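Local atomic coordinates of glucanase (Clostridium thermocellum, PDB entry 5GXX), a protein that probably hydrolyses internal beta-1,4-glucosidic bonds of cellulose as a family 9 endoglucanase of the clostridial cellulosome. Residues P27-V32 / E89-F94; Y16-Q21 / G46-A51; W275-G280 / Q326-F331. The protein carries 1 engineered substitution. All coordinates share one frame; numbering follows the deposited sequence.

Contact 1 of 3, residues P27-V32 / E89-F94; sequences PEWNRV and ERNLAF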
# COMPACT_ATOMS: atom_id res chain seq x y z
N PRO A 27 -32.31 3.44 -27.77
CA PRO A 27 -33.03 3.76 -28.99
C PRO A 27 -32.74 5.20 -29.38
O PRO A 27 -32.35 6.01 -28.53
CB PRO A 27 -34.50 3.60 -28.59
CG PRO A 27 -34.53 3.88 -27.14
CD PRO A 27 -33.18 3.49 -26.58
N GLU A 28 -32.93 5.51 -30.67
CA GLU A 28 -32.64 6.84 -31.20
C GLU A 28 -33.39 7.91 -30.43
O GLU A 28 -32.93 9.04 -30.30
CB GLU A 28 -32.96 6.94 -32.71
CG GLU A 28 -34.40 6.56 -33.11
CD GLU A 28 -35.44 7.69 -33.08
OE1 GLU A 28 -35.11 8.90 -32.93
OE2 GLU A 28 -36.65 7.39 -33.22
N TRP A 29 -34.57 7.55 -29.91
CA TRP A 29 -35.45 8.51 -29.29
C TRP A 29 -35.23 8.71 -27.79
O TRP A 29 -35.99 9.44 -27.16
CB TRP A 29 -36.91 8.14 -29.57
CG TRP A 29 -37.26 6.69 -29.32
CD1 TRP A 29 -37.37 5.71 -30.27
CD2 TRP A 29 -37.52 6.04 -28.05
NE1 TRP A 29 -37.70 4.51 -29.69
CE2 TRP A 29 -37.81 4.68 -28.34
CE3 TRP A 29 -37.57 6.47 -26.72
CZ2 TRP A 29 -38.11 3.75 -27.33
CZ3 TRP A 29 -37.91 5.55 -25.72
CH2 TRP A 29 -38.16 4.21 -26.04
N ASN A 30 -34.23 8.05 -27.21
CA ASN A 30 -33.94 8.26 -25.78
C ASN A 30 -33.67 9.74 -25.50
O ASN A 30 -32.83 10.35 -26.18
CB ASN A 30 -32.70 7.45 -25.42
CG ASN A 30 -32.35 7.56 -23.94
OD1 ASN A 30 -31.68 8.50 -23.54
ND2 ASN A 30 -32.78 6.59 -23.14
N ARG A 31 -34.32 10.29 -24.48
CA ARG A 31 -34.30 11.73 -24.23
C ARG A 31 -33.37 12.13 -23.10
O ARG A 31 -33.39 13.28 -22.66
CB ARG A 31 -35.71 12.21 -23.87
CG ARG A 31 -36.74 12.10 -25.00
CD ARG A 31 -38.12 12.39 -24.46
NE ARG A 31 -38.68 11.30 -23.65
CZ ARG A 31 -39.80 11.38 -22.96
NH1 ARG A 31 -40.50 12.52 -22.93
NH2 ARG A 31 -40.21 10.31 -22.28
N VAL A 32 -32.52 11.20 -22.66
CA VAL A 32 -31.75 11.39 -21.44
C VAL A 32 -30.30 11.73 -21.78
O VAL A 32 -29.55 10.85 -22.20
CB VAL A 32 -31.82 10.16 -20.53
CG1 VAL A 32 -31.26 10.50 -19.15
CG2 VAL A 32 -33.27 9.66 -20.37
N GLU A 89 -46.04 3.98 -25.20
CA GLU A 89 -45.99 2.84 -26.11
C GLU A 89 -44.58 2.38 -26.47
O GLU A 89 -44.26 1.20 -26.36
CB GLU A 89 -46.77 3.14 -27.39
CG GLU A 89 -48.27 2.96 -27.18
CD GLU A 89 -49.10 3.44 -28.34
OE1 GLU A 89 -48.53 4.02 -29.29
OE2 GLU A 89 -50.33 3.25 -28.29
N ARG A 90 -43.73 3.31 -26.90
CA ARG A 90 -42.38 2.94 -27.30
C ARG A 90 -41.49 2.57 -26.12
O ARG A 90 -40.61 1.71 -26.24
CB ARG A 90 -41.73 3.99 -28.20
CG ARG A 90 -41.42 5.34 -27.56
CD ARG A 90 -41.10 6.34 -28.67
NE ARG A 90 -40.65 7.62 -28.12
CZ ARG A 90 -40.32 8.69 -28.84
NH1 ARG A 90 -40.41 8.68 -30.16
NH2 ARG A 90 -39.89 9.79 -28.21
N ASN A 91 -41.73 3.16 -24.95
CA ASN A 91 -41.03 2.69 -23.76
C ASN A 91 -41.40 1.25 -23.41
O ASN A 91 -40.53 0.47 -23.05
CB ASN A 91 -41.25 3.64 -22.59
CG ASN A 91 -40.21 4.73 -22.57
OD1 ASN A 91 -39.06 4.49 -22.23
ND2 ASN A 91 -40.59 5.93 -23.00
N LEU A 92 -42.68 0.92 -23.54
CA LEU A 92 -43.10 -0.45 -23.33
C LEU A 92 -42.43 -1.37 -24.35
O LEU A 92 -41.91 -2.42 -23.97
CB LEU A 92 -44.63 -0.57 -23.38
CG LEU A 92 -45.19 -1.99 -23.38
CD1 LEU A 92 -44.73 -2.80 -22.17
CD2 LEU A 92 -46.70 -1.95 -23.46
N ALA A 93 -42.40 -0.96 -25.62
CA ALA A 93 -41.89 -1.85 -26.68
C ALA A 93 -40.44 -2.21 -26.42
O ALA A 93 -40.01 -3.31 -26.73
CB ALA A 93 -42.05 -1.21 -28.06
N PHE A 94 -39.69 -1.26 -25.90
CA PHE A 94 -38.28 -1.46 -25.61
C PHE A 94 -38.09 -2.63 -24.65
O PHE A 94 -37.20 -3.47 -24.84
CB PHE A 94 -37.67 -0.15 -25.07
CG PHE A 94 -36.19 -0.19 -24.93
CD1 PHE A 94 -35.39 0.19 -26.00
CD2 PHE A 94 -35.59 -0.57 -23.74
CE1 PHE A 94 -34.00 0.15 -25.92
CE2 PHE A 94 -34.20 -0.61 -23.65
CZ PHE A 94 -33.41 -0.25 -24.73
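Pro27 and Trp29 come down on Arg90 and Phe94 from segment 27-32, which is loop and whose first four residues, Pro27 to Asn30, form a type I beta turn, while 89-94 is a run of the longer helix 85-101. The backbones stay well apart, with Pro27 CA 8.1 Å from Phe94 CA, so side chains bridge the distance. Trp29 does most of it. Arg90 runs extended from CG to NE across one face of the indole, and its guanidinium lies flat on the ring system, planes at 11° and centres 4.2 Å apart. Nearer the helix, Arg90 CG makes a CH-pi contact, 3.6 Å from the centroid of the six-membered ring. A Trp29 chi1 of 48° places the indole with Arg90 over one face and Pro27 CG over the other, held between arginine and proline. This is a surface contact of the family 9 catalytic domain, laying the loop that follows helix 7-20 against helix 85-101. At the indole edge, Asn91 OD1 sits 3.8 Å from Trp29 CZ3, with the amide turned steeply to the ring; its ND2 is held by His87 O and by Glu19, which also salt-bridges Arg31. Further along the helix, Pro27 CD packs 3.5 Å from Phe94 CE1, the two side chains crossing at about a right angle.

Contact 2 of 3, residues Y16-Q21 / G46-A51; sequences YFYECQ and GGWYDA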
# COMPACT_ATOMS: atom_id res chain seq x y z
N TYR A 16 -40.76 8.99 -18.47
CA TYR A 16 -39.37 9.36 -18.77
C TYR A 16 -38.42 8.60 -17.87
O TYR A 16 -37.32 8.25 -18.30
CB TYR A 16 -39.20 10.88 -18.61
CG TYR A 16 -37.79 11.42 -18.70
CD1 TYR A 16 -36.97 11.53 -17.57
CD2 TYR A 16 -37.26 11.84 -19.93
CE1 TYR A 16 -35.70 12.06 -17.64
CE2 TYR A 16 -35.98 12.41 -20.02
CZ TYR A 16 -35.22 12.50 -18.87
OH TYR A 16 -33.96 13.03 -18.92
N PHE A 17 -38.83 8.34 -16.62
CA PHE A 17 -38.03 7.47 -15.76
C PHE A 17 -37.52 6.21 -16.47
O PHE A 17 -36.34 5.88 -16.35
CB PHE A 17 -38.80 7.13 -14.47
CG PHE A 17 -38.16 6.04 -13.65
CD1 PHE A 17 -37.03 6.28 -12.87
CD2 PHE A 17 -38.69 4.76 -13.67
CE1 PHE A 17 -36.44 5.27 -12.11
CE2 PHE A 17 -38.14 3.74 -12.87
CZ PHE A 17 -36.99 3.98 -12.11
N TYR A 18 -38.40 5.53 -17.20
CA TYR A 18 -37.98 4.29 -17.86
C TYR A 18 -36.86 4.52 -18.88
O TYR A 18 -36.01 3.64 -19.07
CB TYR A 18 -39.16 3.55 -18.47
CG TYR A 18 -40.05 3.00 -17.39
CD1 TYR A 18 -39.74 1.79 -16.76
CD2 TYR A 18 -41.17 3.71 -16.95
CE1 TYR A 18 -40.52 1.31 -15.72
CE2 TYR A 18 -41.97 3.23 -15.92
CZ TYR A 18 -41.64 2.03 -15.32
OH TYR A 18 -42.43 1.51 -14.32
N GLU A 19 -36.81 5.68 -19.52
CA GLU A 19 -35.68 5.97 -20.42
C GLU A 19 -34.35 6.12 -19.67
O GLU A 19 -33.28 5.83 -20.20
CB GLU A 19 -35.97 7.22 -21.25
CG GLU A 19 -37.08 6.93 -22.25
CD GLU A 19 -37.56 8.15 -23.03
OE1 GLU A 19 -36.77 9.02 -23.40
OE2 GLU A 19 -38.78 8.19 -23.28
N CYS A 20 -34.42 6.58 -18.43
CA CYS A 20 -33.23 6.62 -17.57
C CYS A 20 -32.71 5.21 -17.23
O CYS A 20 -31.54 5.05 -16.87
CB CYS A 20 -33.57 7.35 -16.28
SG CYS A 20 -34.01 9.07 -16.50
N GLN A 21 -33.59 4.22 -17.34
CA GLN A 21 -33.28 2.84 -16.95
C GLN A 21 -32.80 1.99 -18.12
O GLN A 21 -32.47 0.81 -17.93
CB GLN A 21 -34.51 2.17 -16.34
CG GLN A 21 -35.05 2.85 -15.09
CD GLN A 21 -34.06 2.84 -13.95
OE1 GLN A 21 -33.33 3.80 -13.76
NE2 GLN A 21 -33.98 1.71 -13.25
N GLY A 46 -30.41 -4.53 -24.44
CA GLY A 46 -31.59 -3.71 -24.14
C GLY A 46 -32.26 -4.04 -22.82
O GLY A 46 -31.63 -4.59 -21.92
N GLY A 47 -33.55 -3.74 -22.74
CA GLY A 47 -34.30 -3.92 -21.50
C GLY A 47 -33.92 -2.87 -20.47
O GLY A 47 -33.20 -1.91 -20.79
N TRP A 48 -34.40 -3.04 -19.25
CA TRP A 48 -34.19 -2.03 -18.21
C TRP A 48 -33.29 -2.54 -17.09
O TRP A 48 -33.47 -3.68 -16.65
CB TRP A 48 -35.50 -1.63 -17.52
CG TRP A 48 -36.51 -0.95 -18.40
CD1 TRP A 48 -36.28 0.04 -19.34
CD2 TRP A 48 -37.92 -1.21 -18.42
NE1 TRP A 48 -37.48 0.42 -19.93
CE2 TRP A 48 -38.49 -0.35 -19.40
CE3 TRP A 48 -38.76 -2.08 -17.72
CZ2 TRP A 48 -39.85 -0.33 -19.66
CZ3 TRP A 48 -40.12 -2.07 -18.00
CH2 TRP A 48 -40.65 -1.19 -18.96
N TYR A 49 -32.42 -1.66 -16.59
CA TYR A 49 -31.81 -1.90 -15.28
C TYR A 49 -32.92 -1.83 -14.25
O TYR A 49 -33.88 -1.05 -14.38
CB TYR A 49 -30.72 -0.87 -14.96
CG TYR A 49 -29.67 -0.84 -16.04
CD1 TYR A 49 -29.01 -2.01 -16.40
CD2 TYR A 49 -29.35 0.34 -16.70
CE1 TYR A 49 -28.06 -2.01 -17.40
CE2 TYR A 49 -28.38 0.36 -17.69
CZ TYR A 49 -27.74 -0.82 -18.03
OH TYR A 49 -26.83 -0.80 -19.06
N ASP A 50 -32.83 -2.65 -13.21
CA ASP A 50 -33.98 -2.79 -12.32
C ASP A 50 -34.30 -1.55 -11.48
O ASP A 50 -35.45 -1.08 -11.43
CB ASP A 50 -33.79 -3.99 -11.40
CG ASP A 50 -34.96 -4.17 -10.46
OD1 ASP A 50 -36.08 -4.46 -10.95
OD2 ASP A 50 -34.75 -3.98 -9.23
N ALA A 51 -33.27 -1.01 -10.85
CA ALA A 51 -33.49 -0.02 -9.80
C ALA A 51 -32.37 1.00 -9.94
O ALA A 51 -32.16 1.50 -11.05
CB ALA A 51 -33.55 -0.66 -8.41
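Gln21 and Trp48 meet with similar first torsions: each has CG anti to the carbonyl carbon, beside its own N (chi1 -60° and -64°). The Gln21 chain then bends at chi2, which carries its amide to the backbone of the 46-51 loop. There NE2 donates to Ala51 O at 2.9 Å in an almost straight bond, the acceptor lying in the plane of the glutamine amide. A second, weak bond runs from NE2 to Tyr49 O, while OE1 is taken by His363, so both ends of the amide are engaged and its rotation is fixed. The backbone of the same residue adds a further tie: Tyr49 N donates to Gln21 O at 2.8 Å, in the carbonyl plane, and Trp48 CA brings a CA-H...O contact to that oxygen at 3.3 Å. Gln21 thus holds the loop at Tyr49 and Ala51, through both backbone and side chain. One turn back, Tyr18 lays CD1 over a face of the Trp48 indole, toward the rim and 3.6 Å from CZ2. The two rings meet obliquely, their planes 43° apart, and the tyrosine hydroxyl is bonded to Cys412 O. Trp48 also reaches helices 58-75 and 85-101. Asp50 OD2 is hydrogen-bonded to Tyr191 OH, and the nearest side-chain atom of Asp50 is about 4 Å from a bound Tris molecule. The arrangement is a buried junction of the family 9 (alpha/alpha)6 barrel, where helix 7-20 gives way to the following loop, fastening a segment beside the Tris-occupied pocket, consistent with a place at the active-site cleft.

Contact 3 of 3, residues W275-G280 / Q326-F331; sequences WWTPQG and QKYYNF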
# COMPACT_ATOMS: atom_id res chain seq x y z
N TRP A 275 -60.04 -4.11 2.43
CA TRP A 275 -58.93 -4.23 3.37
C TRP A 275 -57.93 -3.09 3.25
O TRP A 275 -57.31 -2.72 4.23
CB TRP A 275 -58.26 -5.60 3.24
CG TRP A 275 -57.14 -5.88 4.21
CD1 TRP A 275 -57.25 -6.31 5.50
CD2 TRP A 275 -55.74 -5.72 3.95
NE1 TRP A 275 -55.99 -6.41 6.07
CE2 TRP A 275 -55.05 -6.07 5.13
CE3 TRP A 275 -55.00 -5.32 2.83
CZ2 TRP A 275 -53.66 -6.05 5.22
CZ3 TRP A 275 -53.62 -5.31 2.91
CH2 TRP A 275 -52.97 -5.68 4.10
N TRP A 276 -57.78 -2.57 2.03
CA TRP A 276 -56.91 -1.44 1.75
C TRP A 276 -57.52 -0.07 2.09
O TRP A 276 -56.77 0.90 2.23
CB TRP A 276 -56.53 -1.48 0.27
CG TRP A 276 -55.36 -2.38 0.04
CD1 TRP A 276 -55.38 -3.73 -0.24
CD2 TRP A 276 -53.99 -2.00 0.13
NE1 TRP A 276 -54.08 -4.20 -0.34
CE2 TRP A 276 -53.21 -3.16 -0.12
CE3 TRP A 276 -53.33 -0.78 0.35
CZ2 TRP A 276 -51.81 -3.12 -0.11
CZ3 TRP A 276 -51.95 -0.75 0.34
CH2 TRP A 276 -51.20 -1.92 0.11
N THR A 277 -58.84 0.02 2.20
CA THR A 277 -59.52 1.30 2.43
C THR A 277 -59.53 1.68 3.91
O THR A 277 -59.40 0.81 4.77
CB THR A 277 -60.98 1.27 1.94
OG1 THR A 277 -61.75 0.36 2.74
CG2 THR A 277 -61.07 0.94 0.45
N PRO A 278 -59.72 2.97 4.23
CA PRO A 278 -59.83 3.38 5.63
C PRO A 278 -60.88 2.63 6.46
O PRO A 278 -60.68 2.41 7.65
CB PRO A 278 -60.15 4.88 5.54
CG PRO A 278 -59.39 5.29 4.30
CD PRO A 278 -59.69 4.14 3.34
N GLN A 279 -61.98 2.18 5.84
CA GLN A 279 -63.02 1.50 6.61
C GLN A 279 -62.68 0.03 6.90
O GLN A 279 -63.28 -0.57 7.80
CB GLN A 279 -64.37 1.62 5.91
CG GLN A 279 -64.96 3.05 5.90
CD GLN A 279 -65.45 3.59 7.22
OE1 GLN A 279 -65.78 2.85 8.15
NE2 GLN A 279 -65.55 4.91 7.29
N GLY A 280 -61.74 -0.54 6.14
CA GLY A 280 -61.27 -1.89 6.37
C GLY A 280 -62.28 -2.92 5.93
O GLY A 280 -63.29 -2.61 5.29
N GLN A 326 -67.44 5.27 -5.28
CA GLN A 326 -66.91 6.43 -4.55
C GLN A 326 -65.85 6.02 -3.53
O GLN A 326 -64.79 6.65 -3.42
CB GLN A 326 -68.06 7.14 -3.84
CG GLN A 326 -67.65 8.37 -3.06
CD GLN A 326 -68.86 9.07 -2.46
OE1 GLN A 326 -69.22 8.83 -1.31
NE2 GLN A 326 -69.49 9.92 -3.26
N LYS A 327 -66.14 4.95 -2.80
CA LYS A 327 -65.19 4.47 -1.79
C LYS A 327 -63.86 4.07 -2.45
O LYS A 327 -62.80 4.42 -1.96
CB LYS A 327 -65.78 3.31 -0.99
CG LYS A 327 -64.78 2.58 -0.09
CD LYS A 327 -65.41 1.53 0.81
CE LYS A 327 -65.97 0.38 0.00
NZ LYS A 327 -66.46 -0.69 0.94
N TYR A 328 -63.92 3.32 -3.55
CA TYR A 328 -62.66 2.89 -4.16
C TYR A 328 -61.92 3.99 -4.90
O TYR A 328 -60.69 4.03 -4.84
CB TYR A 328 -62.87 1.66 -5.05
CG TYR A 328 -63.42 0.47 -4.30
CD1 TYR A 328 -63.00 0.16 -3.01
CD2 TYR A 328 -64.36 -0.36 -4.90
CE1 TYR A 328 -63.51 -0.93 -2.33
CE2 TYR A 328 -64.87 -1.44 -4.23
CZ TYR A 328 -64.46 -1.73 -2.95
OH TYR A 328 -65.00 -2.82 -2.31
N TYR A 329 -62.66 4.86 -5.59
CA TYR A 329 -62.06 6.03 -6.24
C TYR A 329 -61.38 6.93 -5.21
O TYR A 329 -60.25 7.38 -5.44
CB TYR A 329 -63.13 6.84 -6.99
CG TYR A 329 -62.60 8.08 -7.68
CD1 TYR A 329 -62.47 9.30 -7.00
CD2 TYR A 329 -62.20 8.04 -9.01
CE1 TYR A 329 -61.97 10.44 -7.62
CE2 TYR A 329 -61.70 9.18 -9.64
CZ TYR A 329 -61.59 10.37 -8.93
OH TYR A 329 -61.10 11.49 -9.56
N ASN A 330 -62.04 7.21 -4.09
CA ASN A 330 -61.46 8.15 -3.12
C ASN A 330 -60.18 7.58 -2.51
O ASN A 330 -59.19 8.29 -2.32
CB ASN A 330 -62.48 8.42 -2.00
CG ASN A 330 -63.58 9.39 -2.41
OD1 ASN A 330 -63.51 10.04 -3.45
ND2 ASN A 330 -64.60 9.50 -1.55
N PHE A 331 -60.24 6.27 -2.23
CA PHE A 331 -59.02 5.58 -1.78
C PHE A 331 -57.88 5.76 -2.79
O PHE A 331 -56.76 6.15 -2.42
CB PHE A 331 -59.27 4.09 -1.53
CG PHE A 331 -58.01 3.27 -1.55
CD1 PHE A 331 -57.13 3.31 -0.47
CD2 PHE A 331 -57.69 2.49 -2.67
CE1 PHE A 331 -55.94 2.60 -0.52
CE2 PHE A 331 -56.49 1.79 -2.72
CZ PHE A 331 -55.63 1.82 -1.62
O HOH W 1 -64.17 -0.68 3.38
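Thr277 meets three residues of the helical segment 326-331 through a single methyl group. With chi1 at 66°, its CG2 is anti to the carbonyl carbon and faces the helix, while OG1 falls between the backbone N and the carbonyl carbon. The methyl lies at the edge of the Tyr328 ring, near its plane and 4.0 Å from CD1, and it also touches Lys327 CG and Phe331 CB, the latter at 4.1 Å. Phe331 has CG anti to its N (chi1 160°), a setting that sends the ring away from its own helix to the last turn of helix 263-276. There CZ packs 3.9 Å from Trp276 CB and CE1 comes 3.3 Å from Trp276 O, an oxygen that also accepts a hydrogen bond from Tyr288. The Trp276 indole leads away from segment 326-331, crossing the phenyl obliquely, and its NE1 is bonded to Trp241 O. The contact joins the C-terminal end of helix 263-276 to helix 322-340 within the helical barrel of the family 9 domain; Thr277, the first residue to leave helical geometry, opens a type I beta turn that ends at Gly280. Lys327 starts out extended and bends at chi3 (66°), bringing NZ to a salt bridge with Asp274. The same carboxylate is bonded to the Tyr328 hydroxyl, so two neighbouring residues of the second helix converge on one acid of the first. One water joins the two segments: it donates to Thr277 OG1 at 2.7 Å and to Gly280 O at 2.9 Å, and takes a weak bond from Lys327 NZ. Thr277 OG1 is also hydrogen-bonded to Asp274 O, three residues back in the last turn of helix 263-276.

In the fold
From the N terminus, helix 7-20 supplies the first half of contact 2, and the loop after it supplies 27-32 and then 46-51. Contact 2 closes over 24 residues without helix or strand; contact 1 opens inside that loop and closes only on helix 85-101, so the two cross along the chain. They also touch in space, their centres 10 Å apart, through Glu19 of segment 16-21 and where Phe94 packs against Gly47. Contact 3 follows in series, closing a 45-residue excursion that includes helix 301-318 and tying helix 263-276 to helix 322-340. Its nearest atoms are about 17 Å from contact 2 and about 23 Å from contact 1, in another part of the same catalytic domain.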